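Side-chain contacts in myosin-2 (Saccharomyces cerevisiae, PDB 6IXO), which carries organelles and other cargo along actin cables as a class V myosin, gripping cargo receptors through the globular tail domain described here: residues A[157-162]-A[226-231]; A[97-102]-A[209-214]; A[87-92]-A[102-107]. All blocks are in the same frame, centred on the assembly; numbering follows the deposited sequence.

Contact 1 of 3, residues A[157-162]-A[226-231]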
loop_
_atom_site.group_PDB
_atom_site.type_symbol
_atom_site.label_atom_id
_atom_site.label_comp_id
_atom_site.label_asym_id
_atom_site.label_seq_id
_atom_site.Cartn_x
_atom_site.Cartn_y
_atom_site.Cartn_z
ATOM N N ASN A 157 6.929 8.685 3.291
ATOM C CA ASN A 157 7.315 7.912 4.462
ATOM C C ASN A 157 6.227 6.969 4.876
ATOM O O ASN A 157 6.486 5.771 5.041
ATOM C CB ASN A 157 7.695 8.846 5.649
ATOM C CG ASN A 157 8.986 9.541 5.402
ATOM O OD1 ASN A 157 9.666 9.226 4.410
ATOM N ND2 ASN A 157 9.358 10.490 6.275
ATOM N N ILE A 158 5.003 7.458 5.041
ATOM C CA ILE A 158 3.989 6.542 5.577
ATOM C C ILE A 158 3.571 5.535 4.479
ATOM O O ILE A 158 3.193 4.408 4.790
ATOM C CB ILE A 158 2.735 7.269 6.171
ATOM C CG1 ILE A 158 1.971 8.107 5.140
ATOM C CG2 ILE A 158 3.133 8.062 7.403
ATOM C CD1 ILE A 158 0.503 8.286 5.568
ATOM N N TYR A 159 3.699 5.912 3.218
ATOM C CA TYR A 159 3.382 4.951 2.138
ATOM C C TYR A 159 4.388 3.769 2.226
ATOM O O TYR A 159 4.003 2.579 2.154
ATOM C CB TYR A 159 3.471 5.615 0.770
ATOM C CG TYR A 159 3.165 4.602 -0.340
ATOM C CD1 TYR A 159 1.856 4.298 -0.650
ATOM C CD2 TYR A 159 4.181 3.978 -1.050
ATOM C CE1 TYR A 159 1.527 3.356 -1.663
ATOM C CE2 TYR A 159 3.893 3.015 -2.073
ATOM C CZ TYR A 159 2.578 2.713 -2.355
ATOM O OH TYR A 159 2.253 1.836 -3.372
ATOM N N ASN A 160 5.663 4.111 2.411
ATOM C CA ASN A 160 6.705 3.069 2.473
ATOM C C ASN A 160 6.687 2.264 3.747
ATOM O O ASN A 160 6.961 1.065 3.747
ATOM C CB ASN A 160 8.055 3.712 2.265
ATOM C CG ASN A 160 8.382 3.811 0.818
ATOM O OD1 ASN A 160 8.754 2.816 0.208
ATOM N ND2 ASN A 160 8.178 4.986 0.220
ATOM N N ILE A 161 6.400 2.923 4.851
ATOM C CA ILE A 161 6.298 2.221 6.130
ATOM C C ILE A 161 5.165 1.190 6.050
ATOM O O ILE A 161 5.307 0.014 6.437
ATOM C CB ILE A 161 6.044 3.196 7.266
ATOM C CG1 ILE A 161 7.329 3.993 7.581
ATOM C CG2 ILE A 161 5.542 2.467 8.537
ATOM C CD1 ILE A 161 7.070 5.252 8.491
ATOM N N TRP A 162 4.044 1.636 5.513
ATOM C CA TRP A 162 2.862 0.789 5.400
ATOM C C TRP A 162 3.080 -0.366 4.433
ATOM O O TRP A 162 2.746 -1.503 4.733
ATOM C CB TRP A 162 1.687 1.614 4.927
ATOM C CG TRP A 162 0.355 0.874 4.882
ATOM C CD1 TRP A 162 -0.295 0.253 5.934
ATOM C CD2 TRP A 162 -0.474 0.711 3.743
ATOM N NE1 TRP A 162 -1.502 -0.253 5.501
ATOM C CE2 TRP A 162 -1.637 0.027 4.159
ATOM C CE3 TRP A 162 -0.357 1.088 2.402
ATOM C CZ2 TRP A 162 -2.667 -0.300 3.282
ATOM C CZ3 TRP A 162 -1.403 0.784 1.529
ATOM C CH2 TRP A 162 -2.539 0.104 1.970
ATOM N N PHE A 226 -4.245 2.254 -5.713
ATOM C CA PHE A 226 -4.623 0.846 -5.597
ATOM C C PHE A 226 -3.778 -0.023 -6.546
ATOM O O PHE A 226 -3.228 -1.087 -6.160
ATOM C CB PHE A 226 -6.119 0.683 -5.895
ATOM C CG PHE A 226 -6.532 -0.801 -6.031
ATOM C CD1 PHE A 226 -6.615 -1.592 -4.911
ATOM C CD2 PHE A 226 -6.840 -1.323 -7.249
ATOM C CE1 PHE A 226 -6.991 -2.977 -4.993
ATOM C CE2 PHE A 226 -7.225 -2.701 -7.379
ATOM C CZ PHE A 226 -7.297 -3.524 -6.238
ATOM N N HIS A 227 -3.682 0.413 -7.805
ATOM C CA HIS A 227 -2.886 -0.321 -8.791
ATOM C C HIS A 227 -1.446 -0.493 -8.319
ATOM O O HIS A 227 -0.870 -1.569 -8.432
ATOM C CB HIS A 227 -2.894 0.376 -10.165
ATOM C CG HIS A 227 -2.195 -0.415 -11.227
ATOM N ND1 HIS A 227 -0.856 -0.246 -11.526
ATOM C CD2 HIS A 227 -2.629 -1.427 -12.017
ATOM C CE1 HIS A 227 -0.504 -1.111 -12.464
ATOM N NE2 HIS A 227 -1.561 -1.838 -12.777
ATOM N N ALA A 228 -0.852 0.568 -7.796
ATOM C CA ALA A 228 0.575 0.501 -7.396
ATOM C C ALA A 228 0.755 -0.454 -6.238
ATOM O O ALA A 228 1.662 -1.285 -6.227
ATOM C CB ALA A 228 1.097 1.961 -7.001
ATOM N N VAL A 229 -0.104 -0.318 -5.239
ATOM C CA VAL A 229 0.035 -1.129 -4.041
ATOM C C VAL A 229 -0.107 -2.612 -4.386
ATOM O O VAL A 229 0.705 -3.454 -4.006
ATOM C CB VAL A 229 -1.027 -0.757 -3.006
ATOM C CG1 VAL A 229 -1.082 -1.837 -1.887
ATOM C CG2 VAL A 229 -0.727 0.663 -2.452
ATOM N N VAL A 230 -1.144 -2.939 -5.142
ATOM C CA VAL A 230 -1.380 -4.352 -5.395
ATOM C C VAL A 230 -0.368 -4.965 -6.356
ATOM O O VAL A 230 0.057 -6.131 -6.184
ATOM C CB VAL A 230 -2.831 -4.549 -5.934
ATOM C CG1 VAL A 230 -3.023 -6.029 -6.396
ATOM C CG2 VAL A 230 -3.795 -4.218 -4.796
ATOM N N THR A 231 0.053 -4.215 -7.371
ATOM C CA THR A 231 1.091 -4.681 -8.294
ATOM C C THR A 231 2.393 -4.976 -7.537
ATOM O O THR A 231 3.100 -5.983 -7.774
ATOM C CB THR A 231 1.341 -3.615 -9.390
ATOM O OG1 THR A 231 0.216 -3.592 -10.278
ATOM C CG2 THR A 231 2.607 -3.932 -10.176
#
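Y159 and V229 mark the closest backbone approach, 9.3 Å between their CA atoms, of two helical turns whose axes run 12.5 Å apart and at 34° to each other. The setting is the all-helical globular tail of a class V myosin, where a turn of helix 134-180 faces one of helix 223-247. Two long aromatic side chains from 157-162 bridge the gap to one valine. Y159 carries its CG anti to the backbone N (chi1 179°), which sends the phenol past V229, the two side chains pointing in opposite senses. The CG2 branch of V229 meets the tyrosine at the ring edge, near the ring plane, with CE1 of Y159 3.6 Å from CG2 of V229. A228 adds a methyl, its CB 3.8 Å from the Y159 hydroxyl oxygen. W162 comes to the same branch from another quarter, crossing V229 at about a right angle and offering the rim of its six-membered ring, CZ3. Its indole nitrogen is engaged elsewhere, donating to the carbonyl O of L97, while M216 of helix 202-218 packs on both W162 and V229. The nearest atoms of the whole contact are Y159 OH and V229 CG2, 3.3 Å apart.

Contact 2 of 3, residues A[97-102]-A[209-214]. With SO4 (sulfate ion), chain B.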
loop_
_atom_site.group_PDB
_atom_site.type_symbol
_atom_site.label_atom_id
_atom_site.label_comp_id
_atom_site.label_asym_id
_atom_site.label_seq_id
_atom_site.Cartn_x
_atom_site.Cartn_y
_atom_site.Cartn_z
ATOM N N LEU A 97 -4.138 -3.223 10.241
ATOM C CA LEU A 97 -3.084 -2.680 9.381
ATOM C C LEU A 97 -3.590 -2.087 8.070
ATOM O O LEU A 97 -3.201 -0.985 7.686
ATOM C CB LEU A 97 -2.060 -3.789 9.072
ATOM C CG LEU A 97 -0.951 -3.342 8.125
ATOM C CD1 LEU A 97 -0.129 -2.220 8.687
ATOM C CD2 LEU A 97 -0.069 -4.582 7.874
ATOM N N ILE A 98 -4.461 -2.800 7.373
ATOM C CA ILE A 98 -4.891 -2.308 6.066
ATOM C C ILE A 98 -5.851 -1.096 6.220
ATOM O O ILE A 98 -5.558 -0.036 5.668
ATOM C CB ILE A 98 -5.563 -3.444 5.213
ATOM C CG1 ILE A 98 -4.487 -4.471 4.801
ATOM C CG2 ILE A 98 -6.265 -2.849 3.985
ATOM C CD1 ILE A 98 -5.121 -5.899 4.381
ATOM N N PRO A 99 -6.970 -1.241 6.962
ATOM C CA PRO A 99 -7.822 -0.033 7.041
ATOM C C PRO A 99 -7.116 1.158 7.685
ATOM O O PRO A 99 -7.289 2.271 7.173
ATOM C CB PRO A 99 -9.036 -0.479 7.895
ATOM C CG PRO A 99 -8.623 -1.774 8.529
ATOM C CD PRO A 99 -7.585 -2.393 7.639
ATOM N N SER A 100 -6.317 0.962 8.741
ATOM C CA SER A 100 -5.705 2.149 9.370
ATOM C C SER A 100 -4.701 2.774 8.442
ATOM O O SER A 100 -4.567 3.984 8.388
ATOM C CB SER A 100 -5.066 1.810 10.699
ATOM O OG SER A 100 -6.076 1.413 11.617
ATOM N N GLY A 101 -3.980 1.955 7.684
ATOM C CA GLY A 101 -3.009 2.539 6.768
ATOM C C GLY A 101 -3.666 3.328 5.654
ATOM O O GLY A 101 -3.200 4.389 5.265
ATOM N N VAL A 102 -4.748 2.805 5.102
ATOM C CA VAL A 102 -5.399 3.513 4.002
ATOM C C VAL A 102 -6.007 4.831 4.529
ATOM O O VAL A 102 -5.945 5.891 3.875
ATOM C CB VAL A 102 -6.497 2.633 3.354
ATOM C CG1 VAL A 102 -7.249 3.409 2.272
ATOM C CG2 VAL A 102 -5.834 1.305 2.737
ATOM N N PHE A 209 -6.177 -9.263 0.089
ATOM C CA PHE A 209 -6.281 -8.379 -1.070
ATOM C C PHE A 209 -7.688 -7.751 -1.199
ATOM O O PHE A 209 -7.820 -6.558 -1.548
ATOM C CB PHE A 209 -5.927 -9.128 -2.361
ATOM C CG PHE A 209 -4.468 -9.272 -2.566
ATOM C CD1 PHE A 209 -3.719 -8.221 -3.086
ATOM C CD2 PHE A 209 -3.813 -10.456 -2.201
ATOM C CE1 PHE A 209 -2.338 -8.336 -3.255
ATOM C CE2 PHE A 209 -2.431 -10.586 -2.365
ATOM C CZ PHE A 209 -1.685 -9.525 -2.890
ATOM N N ASN A 210 -8.743 -8.507 -0.901
ATOM C CA ASN A 210 -10.074 -7.867 -0.882
ATOM C C ASN A 210 -10.167 -6.675 0.072
ATOM O O ASN A 210 -10.868 -5.684 -0.187
ATOM C CB ASN A 210 -11.129 -8.859 -0.470
ATOM C CG ASN A 210 -11.805 -9.449 -1.640
ATOM O OD1 ASN A 210 -12.158 -8.729 -2.575
ATOM N ND2 ASN A 210 -11.993 -10.762 -1.619
ATOM N N SER A 211 -9.494 -6.810 1.201
ATOM C CA SER A 211 -9.532 -5.770 2.225
ATOM C C SER A 211 -8.824 -4.529 1.695
ATOM O O SER A 211 -9.296 -3.404 1.883
ATOM C CB SER A 211 -8.889 -6.290 3.512
ATOM O OG SER A 211 -8.905 -5.293 4.522
ATOM N N ILE A 212 -7.701 -4.722 0.999
ATOM C CA ILE A 212 -7.059 -3.572 0.361
ATOM C C ILE A 212 -8.004 -2.938 -0.634
ATOM O O ILE A 212 -8.207 -1.720 -0.630
ATOM C CB ILE A 212 -5.783 -3.967 -0.336
ATOM C CG1 ILE A 212 -4.752 -4.397 0.713
ATOM C CG2 ILE A 212 -5.177 -2.783 -1.112
ATOM C CD1 ILE A 212 -3.492 -4.981 0.100
ATOM N N TYR A 213 -8.603 -3.765 -1.484
ATOM C CA TYR A 213 -9.538 -3.229 -2.475
ATOM C C TYR A 213 -10.671 -2.419 -1.868
ATOM O O TYR A 213 -10.945 -1.260 -2.293
ATOM C CB TYR A 213 -10.127 -4.409 -3.296
ATOM C CG TYR A 213 -11.202 -3.957 -4.268
ATOM C CD1 TYR A 213 -10.865 -3.492 -5.533
ATOM C CD2 TYR A 213 -12.547 -4.011 -3.924
ATOM C CE1 TYR A 213 -11.838 -3.102 -6.439
ATOM C CE2 TYR A 213 -13.535 -3.623 -4.825
ATOM C CZ TYR A 213 -13.169 -3.166 -6.078
ATOM O OH TYR A 213 -14.125 -2.785 -6.986
ATOM N N TRP A 214 -11.372 -3.002 -0.886
ATOM C CA TRP A 214 -12.587 -2.338 -0.370
ATOM C C TRP A 214 -12.275 -1.120 0.500
ATOM O O TRP A 214 -13.041 -0.155 0.494
ATOM C CB TRP A 214 -13.450 -3.329 0.406
ATOM C CG TRP A 214 -14.247 -4.161 -0.510
ATOM C CD1 TRP A 214 -14.091 -5.512 -0.773
ATOM C CD2 TRP A 214 -15.296 -3.700 -1.368
ATOM N NE1 TRP A 214 -15.018 -5.902 -1.716
ATOM C CE2 TRP A 214 -15.761 -4.811 -2.097
ATOM C CE3 TRP A 214 -15.893 -2.446 -1.582
ATOM C CZ2 TRP A 214 -16.799 -4.710 -3.030
ATOM C CZ3 TRP A 214 -16.916 -2.350 -2.496
ATOM C CH2 TRP A 214 -17.361 -3.474 -3.214
HETATM S S SO4 B . -15.784 -8.817 -3.849
HETATM O O1 SO4 B . -15.294 -10.054 -4.449
HETATM O O2 SO4 B . -15.906 -8.982 -2.402
HETATM O O3 SO4 B . -17.084 -8.484 -4.423
HETATM O O4 SO4 B . -14.846 -7.737 -4.127
#
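On the 97-102 side I98 carries most of the contact, against S211 and I212. Its CG2 branch lies over the backbone of 209-214, 3.8 Å from CA of I212, and meets the side chain of that residue at CG1, 3.9 Å away; the two isoleucines cross at about a right angle. CD1, at the end of the longer branch, touches CB of S211. The polar atom at this surface is met by carbon: S211 OG stands anti to its own nitrogen (chi1 180°) and rests 3.6 Å from CG2 of I98. P99 is more peripheral, its CD 4.5 Å from that oxygen. In the helical cargo-binding tail the local axes of helix 97-124 and helix 202-218 approach to 9.4 Å here, inclined by 24°. L166 and C215 also pack on I98. Polar contacts gather elsewhere on 209-214, around a sulfate probably left by the crystallisation liquor. W214 NE1 makes weak hydrogen bonds to two of its oxygens, 3.0 Å to O4 and 3.3 Å to O2, the sulfur lying in the indole plane at the ring edge. H274 also binds the anion, and CE2 of Y213 sits over the centre of the W214 ring.

Contact 3 of 3, residues A[87-92]-A[102-107]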
loop_
_atom_site.group_PDB
_atom_site.type_symbol
_atom_site.label_atom_id
_atom_site.label_comp_id
_atom_site.label_asym_id
_atom_site.label_seq_id
_atom_site.Cartn_x
_atom_site.Cartn_y
_atom_site.Cartn_z
ATOM N N LYS A 87 4.573 8.541 13.472
ATOM C CA LYS A 87 4.663 7.614 14.596
ATOM C C LYS A 87 3.457 6.686 14.649
ATOM O O LYS A 87 3.592 5.480 14.884
ATOM C CB LYS A 87 4.800 8.367 15.919
ATOM C CG LYS A 87 4.870 7.427 17.127
ATOM C CD LYS A 87 5.262 8.152 18.417
ATOM C CE LYS A 87 5.533 7.167 19.552
ATOM N NZ LYS A 87 5.849 7.841 20.841
ATOM N N VAL A 88 2.268 7.231 14.431
ATOM C CA VAL A 88 1.080 6.389 14.436
ATOM C C VAL A 88 1.165 5.320 13.349
ATOM O O VAL A 88 0.823 4.160 13.574
ATOM C CB VAL A 88 -0.221 7.233 14.251
ATOM C CG1 VAL A 88 -1.400 6.328 13.975
ATOM C CG2 VAL A 88 -0.483 8.048 15.558
ATOM N N VAL A 89 1.655 5.684 12.169
ATOM C CA VAL A 89 1.662 4.678 11.106
ATOM C C VAL A 89 2.753 3.610 11.416
ATOM O O VAL A 89 2.586 2.439 11.123
ATOM C CB VAL A 89 1.906 5.331 9.770
ATOM C CG1 VAL A 89 2.145 4.268 8.685
ATOM C CG2 VAL A 89 0.653 6.270 9.381
ATOM N N THR A 90 3.822 4.031 12.083
ATOM C CA THR A 90 4.928 3.138 12.452
ATOM C C THR A 90 4.475 2.024 13.418
ATOM O O THR A 90 5.023 0.905 13.441
ATOM C CB THR A 90 6.078 4.010 13.039
ATOM O OG1 THR A 90 6.604 4.810 11.970
ATOM C CG2 THR A 90 7.220 3.162 13.603
ATOM N N GLN A 91 3.438 2.321 14.185
ATOM C CA GLN A 91 2.932 1.418 15.216
ATOM C C GLN A 91 1.780 0.545 14.724
ATOM O O GLN A 91 1.284 -0.292 15.471
ATOM C CB GLN A 91 2.498 2.247 16.437
ATOM C CG GLN A 91 3.721 2.888 17.137
ATOM C CD GLN A 91 3.365 3.695 18.382
ATOM O OE1 GLN A 91 2.252 4.199 18.517
ATOM N NE2 GLN A 91 4.318 3.814 19.299
ATOM N N LEU A 92 1.361 0.719 13.473
ATOM C CA LEU A 92 0.250 -0.082 12.964
ATOM C C LEU A 92 0.631 -1.571 12.888
ATOM O O LEU A 92 1.741 -1.920 12.471
ATOM C CB LEU A 92 -0.176 0.381 11.584
ATOM C CG LEU A 92 -0.714 1.824 11.533
ATOM C CD1 LEU A 92 -1.179 2.058 10.113
ATOM C CD2 LEU A 92 -1.873 1.965 12.529
ATOM N N VAL A 102 -4.748 2.805 5.102
ATOM C CA VAL A 102 -5.399 3.513 4.002
ATOM C C VAL A 102 -6.007 4.831 4.529
ATOM O O VAL A 102 -5.945 5.891 3.875
ATOM C CB VAL A 102 -6.497 2.633 3.354
ATOM C CG1 VAL A 102 -7.249 3.409 2.272
ATOM C CG2 VAL A 102 -5.834 1.305 2.737
ATOM N N PHE A 103 -6.579 4.725 5.716
ATOM C CA PHE A 103 -7.140 5.877 6.427
ATOM C C PHE A 103 -6.105 6.993 6.500
ATOM O O PHE A 103 -6.379 8.156 6.140
ATOM C CB PHE A 103 -7.567 5.439 7.838
ATOM C CG PHE A 103 -8.113 6.576 8.687
ATOM C CD1 PHE A 103 -9.451 6.941 8.591
ATOM C CD2 PHE A 103 -7.288 7.217 9.605
ATOM C CE1 PHE A 103 -9.966 7.989 9.381
ATOM C CE2 PHE A 103 -7.815 8.258 10.432
ATOM C CZ PHE A 103 -9.147 8.617 10.302
ATOM N N TRP A 104 -4.908 6.662 6.988
ATOM C CA TRP A 104 -3.886 7.698 7.144
ATOM C C TRP A 104 -3.359 8.183 5.799
ATOM O O TRP A 104 -3.057 9.359 5.652
ATOM C CB TRP A 104 -2.739 7.214 8.058
ATOM C CG TRP A 104 -3.174 7.332 9.468
ATOM C CD1 TRP A 104 -3.454 6.333 10.335
ATOM C CD2 TRP A 104 -3.496 8.556 10.141
ATOM N NE1 TRP A 104 -3.898 6.840 11.521
ATOM C CE2 TRP A 104 -3.949 8.210 11.429
ATOM C CE3 TRP A 104 -3.445 9.903 9.777
ATOM C CZ2 TRP A 104 -4.337 9.163 12.360
ATOM C CZ3 TRP A 104 -3.866 10.863 10.708
ATOM C CH2 TRP A 104 -4.292 10.482 11.979
ATOM N N LEU A 105 -3.258 7.299 4.808
ATOM C CA LEU A 105 -2.908 7.761 3.464
ATOM C C LEU A 105 -3.918 8.794 2.962
ATOM O O LEU A 105 -3.542 9.805 2.344
ATOM C CB LEU A 105 -2.837 6.562 2.482
ATOM C CG LEU A 105 -1.611 5.623 2.705
ATOM C CD1 LEU A 105 -1.730 4.351 1.797
ATOM C CD2 LEU A 105 -0.300 6.356 2.431
ATOM N N ALA A 106 -5.208 8.519 3.179
ATOM C CA ALA A 106 -6.253 9.445 2.716
ATOM C C ALA A 106 -6.067 10.812 3.403
ATOM O O ALA A 106 -6.161 11.886 2.767
ATOM C CB ALA A 106 -7.613 8.905 3.025
ATOM N N ASN A 107 -5.803 10.764 4.704
ATOM C CA ASN A 107 -5.741 12.006 5.485
ATOM C C ASN A 107 -4.517 12.842 5.156
ATOM O O ASN A 107 -4.584 14.078 5.046
ATOM C CB ASN A 107 -5.806 11.689 6.979
ATOM C CG ASN A 107 -7.224 11.601 7.447
ATOM O OD1 ASN A 107 -7.881 12.640 7.738
ATOM N ND2 ASN A 107 -7.775 10.384 7.420
#
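W104 projects from helix 97-124 onto V88 and V89 near the C-terminal end of helix 71-90, joining two successive helices of the all-helical myosin V tail across a short connection. V89 and W104 have the nearest CA atoms, 7.5 Å apart. Two consecutive valines, each through one methyl, hold different parts of one tryptophan. V88 sends CG1 to the pyrrole part of the indole, 3.5 Å from NE1 and 4.1 Å from CE2 of W104, and the two side chains cross at about a right angle. V89 works nearer the root of the same side chain: its CG2 lies 3.8 Å from CB of W104 and slightly farther from CG, the side chains passing in opposite directions. Both methyls approach obliquely. The first torsion of W104 (chi1 -79°) turns the indole back beside the backbone N, where CD2 of the preceding F103 stands over one of its faces, toward the rim. F35, from a loop, meets W104 edge-to-face and touches V88 as well, adding to the aromatic surroundings of this buried side.

The other side of 87-92 is looser. K87, T90 and Q91 are exposed and take no part in the contact. L92, beyond the helix end, is buried again and packs on L97 and S100 near the start of helix 97-124. There K165 of helix 134-180 takes the carbonyl oxygens of T90 and L92.

F103 is covered in its turn by N107, whose amide is also bound to V51 O and A55 N. Its ND2 lies over the centre of the F103 ring and donates to the carbonyl O of F103 at 2.9 Å, reaching that oxygen from above the carbonyl plane, 46° out of it.

Overall arrangement
The three contacts form one continuous patch near the middle of the elongated tail domain, their centres about 11 to 12 Å apart. W162 of contact 1 is the main link: its NE1 donates to L97 O of contact 2 at 2.9 Å, and its ring packs on V102, the residue shared by contacts 2 and 3. Contacts 1 and 3 also meet where I158 CG2 lies 3.6 Å from V89 CG2. L92 ties contact 3 to contact 2, its CD2 3.7 Å from S100 CB. Along the chain contact 3 closes before contact 1 opens, whereas contact 2 interlaces with both. The sulfate lies beside 209-214, on the margin of this otherwise largely apolar patch.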